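Local coordinates for protein type-2 restriction enzyme NlaIV (Neisseria lactamica, PDB 6QM2) that recognises the double-stranded DNA sequence 5'-GGNNCC-3' and cleaves it at the centre, giving blunt fragments with terminal 5'-phosphates, at residues F13-D18 with G55-K60; I160-Q163 with V168-K171; K218-Y223 with R229-P234. One frame throughout, in Å; residues are numbered along the deposited sequence.

Interaction 1 (F13-D18 with G55-K60)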
loop_
_atom_site.group_PDB
_atom_site.type_symbol
_atom_site.label_atom_id
_atom_site.label_comp_id
_atom_site.label_asym_id
_atom_site.label_seq_id
_atom_site.Cartn_x
_atom_site.Cartn_y
_atom_site.Cartn_z
ATOM N N PHE A 13 23.560 -3.369 -15.893
ATOM C CA PHE A 13 24.164 -2.985 -14.615
ATOM C C PHE A 13 25.187 -1.868 -14.816
ATOM O O PHE A 13 25.081 -0.810 -14.197
ATOM C CB PHE A 13 24.815 -4.204 -13.946
ATOM C CG PHE A 13 25.498 -3.901 -12.633
ATOM C CD1 PHE A 13 24.773 -3.421 -11.546
ATOM C CD2 PHE A 13 26.868 -4.120 -12.474
ATOM C CE1 PHE A 13 25.399 -3.151 -10.335
ATOM C CE2 PHE A 13 27.498 -3.854 -11.265
ATOM C CZ PHE A 13 26.763 -3.368 -10.194
ATOM N N ASP A 14 26.150 -2.104 -15.707
ATOM C CA ASP A 14 27.214 -1.131 -15.990
ATOM C C ASP A 14 26.689 0.162 -16.617
ATOM O O ASP A 14 27.213 1.240 -16.327
ATOM C CB ASP A 14 28.297 -1.736 -16.897
ATOM C CG ASP A 14 29.134 -2.800 -16.196
ATOM O OD1 ASP A 14 29.526 -2.598 -15.024
ATOM O OD2 ASP A 14 29.420 -3.836 -16.834
ATOM N N LYS A 15 25.664 0.059 -17.466
ATOM C CA LYS A 15 25.077 1.242 -18.099
ATOM C C LYS A 15 24.418 2.147 -17.057
ATOM O O LYS A 15 24.674 3.352 -17.038
ATOM C CB LYS A 15 24.076 0.861 -19.198
ATOM C CG LYS A 15 23.627 2.048 -20.037
ATOM C CD LYS A 15 22.885 1.646 -21.305
ATOM C CE LYS A 15 22.807 2.822 -22.271
ATOM N NZ LYS A 15 21.678 2.721 -23.233
ATOM N N LEU A 16 23.592 1.565 -16.187
ATOM C CA LEU A 16 22.979 2.308 -15.074
ATOM C C LEU A 16 24.020 2.973 -14.172
ATOM O O LEU A 16 23.832 4.101 -13.720
ATOM C CB LEU A 16 22.097 1.391 -14.218
ATOM C CG LEU A 16 20.785 0.900 -14.832
ATOM C CD1 LEU A 16 20.204 -0.220 -13.983
ATOM C CD2 LEU A 16 19.785 2.036 -14.987
ATOM N N LEU A 17 25.120 2.270 -13.925
ATOM C CA LEU A 17 26.141 2.739 -12.994
ATOM C C LEU A 17 26.944 3.922 -13.567
ATOM O O LEU A 17 27.161 4.914 -12.865
ATOM C CB LEU A 17 27.068 1.575 -12.593
ATOM C CG LEU A 17 27.549 1.500 -11.143
ATOM C CD1 LEU A 17 26.381 1.440 -10.168
ATOM C CD2 LEU A 17 28.448 0.286 -10.964
ATOM N N ASP A 18 27.346 3.820 -14.838
ATOM C CA ASP A 18 28.252 4.793 -15.487
ATOM C C ASP A 18 27.564 5.840 -16.373
ATOM O O ASP A 18 27.947 7.012 -16.365
ATOM C CB ASP A 18 29.287 4.052 -16.341
ATOM C CG ASP A 18 30.017 2.961 -15.572
ATOM O OD1 ASP A 18 30.232 3.116 -14.349
ATOM O OD2 ASP A 18 30.377 1.945 -16.199
ATOM N N GLY A 55 11.630 -0.984 -16.184
ATOM C CA GLY A 55 10.793 -1.225 -17.360
ATOM C C GLY A 55 10.733 -0.027 -18.294
ATOM O O GLY A 55 10.982 -0.157 -19.490
ATOM N N GLY A 56 10.425 1.142 -17.738
ATOM C CA GLY A 56 10.411 2.392 -18.499
ATOM C C GLY A 56 11.772 2.814 -19.030
ATOM O O GLY A 56 11.863 3.353 -20.129
ATOM N N TRP A 57 12.821 2.577 -18.244
ATOM C CA TRP A 57 14.204 2.891 -18.638
ATOM C C TRP A 57 14.693 2.024 -19.790
ATOM O O TRP A 57 15.359 2.517 -20.697
ATOM C CB TRP A 57 15.138 2.715 -17.440
ATOM C CG TRP A 57 16.597 2.959 -17.705
ATOM C CD1 TRP A 57 17.267 4.131 -17.544
ATOM C CD2 TRP A 57 17.570 1.993 -18.125
ATOM N NE1 TRP A 57 18.597 3.966 -17.848
ATOM C CE2 TRP A 57 18.812 2.663 -18.211
ATOM C CE3 TRP A 57 17.514 0.628 -18.446
ATOM C CZ2 TRP A 57 19.993 2.018 -18.603
ATOM C CZ3 TRP A 57 18.694 -0.017 -18.838
ATOM C CH2 TRP A 57 19.914 0.683 -18.912
ATOM N N LEU A 58 14.393 0.729 -19.729
ATOM C CA LEU A 58 14.686 -0.179 -20.835
ATOM C C LEU A 58 13.918 0.238 -22.092
ATOM O O LEU A 58 14.493 0.320 -23.178
ATOM C CB LEU A 58 14.318 -1.623 -20.472
ATOM C CG LEU A 58 15.098 -2.336 -19.366
ATOM C CD1 LEU A 58 14.354 -3.596 -18.948
ATOM C CD2 LEU A 58 16.517 -2.667 -19.798
ATOM N N ARG A 59 12.626 0.516 -21.925
ATOM C CA ARG A 59 11.737 0.832 -23.050
ATOM C C ARG A 59 12.104 2.167 -23.719
ATOM O O ARG A 59 11.948 2.312 -24.934
ATOM C CB ARG A 59 10.269 0.815 -22.586
ATOM C CG ARG A 59 9.246 0.442 -23.655
ATOM C CD ARG A 59 7.978 -0.169 -23.056
ATOM N NE ARG A 59 7.551 0.536 -21.838
ATOM C CZ ARG A 59 7.503 0.036 -20.597
ATOM N NH1 ARG A 59 7.824 -1.230 -20.321
ATOM N NH2 ARG A 59 7.103 0.824 -19.600
ATOM N N LYS A 60 12.611 3.120 -22.930
ATOM C CA LYS A 60 13.077 4.413 -23.451
ATOM C C LYS A 60 14.454 4.339 -24.117
ATOM O O LYS A 60 14.758 5.165 -24.976
ATOM C CB LYS A 60 13.097 5.478 -22.346
ATOM C CG LYS A 60 13.195 6.905 -22.872
ATOM C CD LYS A 60 12.960 7.937 -21.782
ATOM C CE LYS A 60 12.693 9.318 -22.364
ATOM N NZ LYS A 60 12.156 10.247 -21.333
#
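Trp57, whose indole packs against Leu16, makes a weak hydrogen bond from NE1 to Glu20 OE1, just beyond the end of helix 9-18. Between the two segments the contact itself is apolar. It packs the last turns of helix 9-18 against the last turns of helix 44-60. The backbones stay well apart, with 9.5 Å between Leu16 CA and Trp57 CA, and the indole spans most of that gap. It extends across because Trp57 CG is anti to the backbone N (chi1 178°). Leu16 meets the ring with one branch. Its CD2 methyl sits over one face, 3.7 Å from the centroid of the five-membered ring and 23° off the ring normal, which makes a CH-pi contact. The methyl is offset toward the rim, and Trp57 CE2 is its nearest ring atom. Lys15 comes to a different part of the indole. Its aliphatic chain passes the outer edge of the six-membered ring, with Lys15 CG 3.9 Å from Trp57 CZ2 and near the ring plane. Lys15 CD is equally close to Trp57 CH2. Leu16 also packs on Trp53 and Leu54 of helix 44-60 and on Leu126 of strand 124-132, while Phe13 reaches both that strand and strand 138-147. Trp57 meets the ring of Trp53 on its own helix and also packs on Val36 of the second subunit. The indole therefore belongs both to the packing of helix 9-18 and to the dimer interface. Leu16 and Lys15 hold it by shape rather than by polar bonds, and the weak bond to Glu20 probably adds a modest tether for the nitrogen.

Interaction 2 (I160-Q163 with V168-K171)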
loop_
_atom_site.group_PDB
_atom_site.type_symbol
_atom_site.label_atom_id
_atom_site.label_comp_id
_atom_site.label_asym_id
_atom_site.label_seq_id
_atom_site.Cartn_x
_atom_site.Cartn_y
_atom_site.Cartn_z
ATOM N N ILE A 160 18.709 -23.968 4.452
ATOM C CA ILE A 160 18.648 -22.647 3.798
ATOM C C ILE A 160 17.822 -21.673 4.642
ATOM O O ILE A 160 16.929 -22.094 5.382
ATOM C CB ILE A 160 18.088 -22.729 2.346
ATOM C CG1 ILE A 160 18.354 -21.417 1.592
ATOM C CG2 ILE A 160 16.597 -23.071 2.323
ATOM C CD1 ILE A 160 18.218 -21.526 0.093
ATOM N N ASN A 161 18.141 -20.380 4.537
ATOM C CA ASN A 161 17.423 -19.336 5.266
ATOM C C ASN A 161 15.987 -19.219 4.777
ATOM O O ASN A 161 15.745 -18.884 3.619
ATOM C CB ASN A 161 18.123 -17.978 5.139
ATOM C CG ASN A 161 17.501 -16.912 6.033
ATOM O OD1 ASN A 161 17.010 -17.209 7.126
ATOM N ND2 ASN A 161 17.521 -15.665 5.572
ATOM N N LEU A 162 15.052 -19.485 5.688
ATOM C CA LEU A 162 13.631 -19.565 5.387
ATOM C C LEU A 162 12.810 -18.656 6.283
ATOM O O LEU A 162 13.277 -18.169 7.316
ATOM C CB LEU A 162 13.143 -20.992 5.601
ATOM C CG LEU A 162 13.675 -22.040 4.632
ATOM C CD1 LEU A 162 13.459 -23.427 5.219
ATOM C CD2 LEU A 162 13.016 -21.903 3.270
ATOM N N GLN A 163 11.572 -18.457 5.852
ATOM C CA GLN A 163 10.525 -17.826 6.630
ATOM C C GLN A 163 9.680 -19.009 7.091
ATOM O O GLN A 163 8.984 -19.633 6.290
ATOM C CB GLN A 163 9.761 -16.827 5.744
ATOM C CG GLN A 163 8.318 -16.475 6.105
ATOM C CD GLN A 163 7.586 -15.822 4.936
ATOM O OE1 GLN A 163 6.461 -16.200 4.600
ATOM N NE2 GLN A 163 8.233 -14.849 4.297
ATOM N N VAL A 168 5.880 -24.366 9.826
ATOM C CA VAL A 168 5.438 -24.457 8.428
ATOM C C VAL A 168 6.301 -23.530 7.571
ATOM O O VAL A 168 6.348 -22.321 7.811
ATOM C CB VAL A 168 3.958 -24.033 8.279
ATOM C CG1 VAL A 168 3.545 -23.947 6.810
ATOM C CG2 VAL A 168 3.056 -24.990 9.043
ATOM N N VAL A 169 6.943 -24.100 6.552
ATOM C CA VAL A 169 7.897 -23.374 5.714
ATOM C C VAL A 169 7.153 -22.568 4.650
ATOM O O VAL A 169 6.175 -23.051 4.071
ATOM C CB VAL A 169 8.897 -24.340 5.032
ATOM C CG1 VAL A 169 9.913 -23.571 4.191
ATOM C CG2 VAL A 169 9.607 -25.192 6.079
ATOM N N HIS A 170 7.625 -21.345 4.406
ATOM C CA HIS A 170 7.091 -20.478 3.352
ATOM C C HIS A 170 8.198 -20.053 2.378
ATOM O O HIS A 170 8.631 -20.868 1.564
ATOM C CB HIS A 170 6.348 -19.283 3.959
ATOM C CG HIS A 170 5.031 -19.649 4.558
ATOM N ND1 HIS A 170 3.985 -20.130 3.802
ATOM C CD2 HIS A 170 4.595 -19.623 5.838
ATOM C CE1 HIS A 170 2.957 -20.381 4.591
ATOM N NE2 HIS A 170 3.301 -20.081 5.831
ATOM N N LYS A 171 8.674 -18.812 2.467
ATOM C CA LYS A 171 9.540 -18.241 1.436
ATOM C C LYS A 171 11.018 -18.351 1.765
ATOM O O LYS A 171 11.414 -18.292 2.921
ATOM C CB LYS A 171 9.171 -16.779 1.198
ATOM C CG LYS A 171 7.724 -16.621 0.765
ATOM C CD LYS A 171 7.485 -15.347 -0.022
ATOM C CE LYS A 171 6.181 -15.438 -0.789
ATOM N NZ LYS A 171 5.976 -14.229 -1.630
#
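Strands 162-165 and 168-172 form an antiparallel hairpin, and two backbone hydrogen bonds join Gln163 to its partners: Gln163 N to Lys171 O and His170 N to Gln163 O, each 2.9 Å long. One residue thus faces two, so His170 and Lys171 form a beta bulge opposite Gln163. Leu162 CA adds a CA-H...O contact to Lys171 O, at 3.6 Å. The Gln163 side chain lies over the bulge. With CG anti to the backbone N (chi1 155°) and the chain extended, it runs beside Lys171, pointing the same way. Gln163 NE2 is 3.8 Å from Lys171 CB, while Gln163 OE1 turns to the CB of His170. The amide and imidazole planes are 47° apart, so the two groups do not stack flat. On the other face of the hairpin, Leu162 CD2 meets Val169 CG1 at 3.6 Å. Both residues pack on Phe107 of helix 107-116, and Leu162 also touches Thr201 of helix 191-204. The backbone of His170 bonds to Phe107. Lys171 NZ makes a weak, long ion pair with Asp103. The contact has two characters: the Leu162 face joins the apolar packing on the helices, while the bulged face carries Gln163, His170 and Lys171, whose hydrogen bonds to one another are all between backbone atoms, with side-chain packing added.

Interaction 3 (K218-Y223 with R229-P234)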
loop_
_atom_site.group_PDB
_atom_site.type_symbol
_atom_site.label_atom_id
_atom_site.label_comp_id
_atom_site.label_asym_id
_atom_site.label_seq_id
_atom_site.Cartn_x
_atom_site.Cartn_y
_atom_site.Cartn_z
ATOM N N LYS A 218 17.339 -36.450 -10.052
ATOM C CA LYS A 218 16.435 -35.711 -10.944
ATOM C C LYS A 218 16.962 -34.325 -11.314
ATOM O O LYS A 218 16.796 -33.888 -12.454
ATOM C CB LYS A 218 15.036 -35.574 -10.329
ATOM C CG LYS A 218 14.273 -36.887 -10.244
ATOM C CD LYS A 218 12.784 -36.682 -10.011
ATOM C CE LYS A 218 12.085 -36.156 -11.256
ATOM N NZ LYS A 218 10.619 -36.399 -11.204
ATOM N N PHE A 219 17.590 -33.643 -10.356
ATOM C CA PHE A 219 18.180 -32.331 -10.614
ATOM C C PHE A 219 19.431 -32.421 -11.494
ATOM O O PHE A 219 19.590 -31.625 -12.426
ATOM C CB PHE A 219 18.534 -31.591 -9.318
ATOM C CG PHE A 219 19.221 -30.282 -9.565
ATOM C CD1 PHE A 219 18.481 -29.149 -9.870
ATOM C CD2 PHE A 219 20.612 -30.193 -9.567
ATOM C CE1 PHE A 219 19.111 -27.939 -10.140
ATOM C CE2 PHE A 219 21.250 -28.989 -9.839
ATOM C CZ PHE A 219 20.499 -27.859 -10.124
ATOM N N GLU A 220 20.326 -33.356 -11.173
ATOM C CA GLU A 220 21.597 -33.491 -11.901
ATOM C C GLU A 220 21.400 -33.899 -13.366
ATOM O O GLU A 220 22.147 -33.445 -14.235
ATOM C CB GLU A 220 22.552 -34.456 -11.182
ATOM C CG GLU A 220 23.191 -33.857 -9.934
ATOM C CD GLU A 220 24.164 -34.793 -9.227
ATOM O OE1 GLU A 220 24.078 -36.025 -9.420
ATOM O OE2 GLU A 220 25.015 -34.292 -8.458
ATOM N N GLU A 221 20.397 -34.742 -13.629
ATOM C CA GLU A 221 20.009 -35.098 -15.003
ATOM C C GLU A 221 19.413 -33.912 -15.754
ATOM O O GLU A 221 19.726 -33.690 -16.927
ATOM C CB GLU A 221 19.014 -36.257 -15.006
ATOM C CG GLU A 221 19.647 -37.586 -14.627
ATOM C CD GLU A 221 18.639 -38.707 -14.446
ATOM O OE1 GLU A 221 19.050 -39.786 -13.967
ATOM O OE2 GLU A 221 17.444 -38.520 -14.773
ATOM N N ALA A 222 18.555 -33.162 -15.070
ATOM C CA ALA A 222 17.956 -31.957 -15.634
ATOM C C ALA A 222 18.992 -30.873 -15.912
ATOM O O ALA A 222 18.903 -30.185 -16.924
ATOM C CB ALA A 222 16.877 -31.423 -14.714
ATOM N N TYR A 223 19.967 -30.709 -15.023
ATOM C CA TYR A 223 21.055 -29.757 -15.275
ATOM C C TYR A 223 21.858 -30.180 -16.504
ATOM O O TYR A 223 22.245 -29.335 -17.315
ATOM C CB TYR A 223 21.982 -29.610 -14.064
ATOM C CG TYR A 223 22.852 -28.376 -14.140
ATOM C CD1 TYR A 223 22.387 -27.142 -13.683
ATOM C CD2 TYR A 223 24.132 -28.433 -14.685
ATOM C CE1 TYR A 223 23.176 -26.001 -13.761
ATOM C CE2 TYR A 223 24.931 -27.301 -14.768
ATOM C CZ TYR A 223 24.450 -26.085 -14.305
ATOM O OH TYR A 223 25.238 -24.956 -14.386
ATOM N N ARG A 229 26.280 -30.573 -19.665
ATOM C CA ARG A 229 27.418 -30.597 -18.752
ATOM C C ARG A 229 26.948 -31.143 -17.416
ATOM O O ARG A 229 25.901 -30.736 -16.925
ATOM C CB ARG A 229 27.952 -29.180 -18.563
ATOM C CG ARG A 229 29.278 -29.095 -17.832
ATOM C CD ARG A 229 29.764 -27.654 -17.775
ATOM N NE ARG A 229 28.914 -26.807 -16.932
ATOM C CZ ARG A 229 28.893 -26.810 -15.593
ATOM N NH1 ARG A 229 29.672 -27.629 -14.886
ATOM N NH2 ARG A 229 28.073 -25.982 -14.947
ATOM N N SER A 230 27.710 -32.061 -16.829
ATOM C CA SER A 230 27.352 -32.616 -15.522
ATOM C C SER A 230 27.629 -31.590 -14.423
ATOM O O SER A 230 28.459 -30.689 -14.589
ATOM C CB SER A 230 28.098 -33.930 -15.243
ATOM O OG SER A 230 29.450 -33.702 -14.880
ATOM N N ILE A 231 26.902 -31.722 -13.319
ATOM C CA ILE A 231 27.143 -30.932 -12.114
ATOM C C ILE A 231 27.103 -31.871 -10.907
ATOM O O ILE A 231 26.262 -32.775 -10.841
ATOM C CB ILE A 231 26.132 -29.764 -11.975
ATOM C CG1 ILE A 231 26.612 -28.754 -10.926
ATOM C CG2 ILE A 231 24.727 -30.263 -11.645
ATOM C CD1 ILE A 231 25.768 -27.499 -10.861
ATOM N N SER A 232 28.036 -31.668 -9.977
ATOM C CA SER A 232 28.129 -32.479 -8.768
ATOM C C SER A 232 27.674 -31.653 -7.561
ATOM O O SER A 232 28.348 -30.695 -7.154
ATOM C CB SER A 232 29.556 -33.000 -8.579
ATOM O OG SER A 232 29.561 -34.136 -7.728
ATOM N N ILE A 233 26.513 -32.020 -7.017
ATOM C CA ILE A 233 25.950 -31.378 -5.833
ATOM C C ILE A 233 26.493 -32.107 -4.605
ATOM O O ILE A 233 26.194 -33.285 -4.415
ATOM C CB ILE A 233 24.399 -31.441 -5.831
ATOM C CG1 ILE A 233 23.820 -30.812 -7.111
ATOM C CG2 ILE A 233 23.823 -30.777 -4.582
ATOM C CD1 ILE A 233 24.271 -29.387 -7.389
ATOM N N PRO A 234 27.292 -31.423 -3.764
ATOM C CA PRO A 234 27.789 -32.109 -2.564
ATOM C C PRO A 234 26.678 -32.418 -1.560
ATOM O O PRO A 234 25.624 -31.778 -1.596
ATOM C CB PRO A 234 28.788 -31.110 -1.974
ATOM C CG PRO A 234 28.352 -29.781 -2.481
ATOM C CD PRO A 234 27.757 -30.023 -3.835
HETATM O O HOH W 1 24.925 -33.958 -13.746
#
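Ile231 lies across the ring of Tyr223. Its CD1 sits over the ring centre, 4.0 Å from the centroid and 12° off the normal, a CH-pi contact. The second branch, Ile231 CG2, touches Tyr223 CD2 at 3.6 Å and leans toward Phe219. Phe219, one turn before Tyr223 on helix 215-227, meets Ile233: its CE2 is 3.9 Å from Ile233 CD1. Arg229 NH2 lies at the edge of the Tyr223 ring, near its plane, with the guanidinium turned 82° from it.

Polar links hold the chain 229-234 along the helix. Ile233 N donates to Glu220 OE2 at 3.1 Å in a nearly straight bond (176°). Water 1 donates to Glu220 O and accepts from Ile231 N. Farther out, Lys216 forms a salt bridge to Glu220 OE2 and also bonds to Ile233 O. Val195 of helix 191-204 backs Phe219 and Ile233, and Tyr227 stacks on Tyr223.

The segment thus folds back on its own helix, with isoleucines turned inward. The salt bridge from Lys216 and the bond from Ile233 N both meet Glu220 OE2, which probably keeps the carboxylate ionised and in place.

How the interactions relate
The three contacts follow one another along the chain, each closing before the next opens. All lie in the part of the chain that belongs to the NgoBV restriction endonuclease family, of the PDDEXK clan, yet none touches another. The centres of interactions 1 and 2 are about 33 Å apart, those of 1 and 3 about 34 Å, and those of 2 and 3 about 24 Å. Interaction 1 packs two helices beside the mixed five-stranded sheet and reaches the second subunit. Interaction 2, a hairpin of the three-stranded sheet, lies on the opposite side of the chain's centre from interaction 1. Helix 191-204 relates interactions 2 and 3, since side chains of both pack on it.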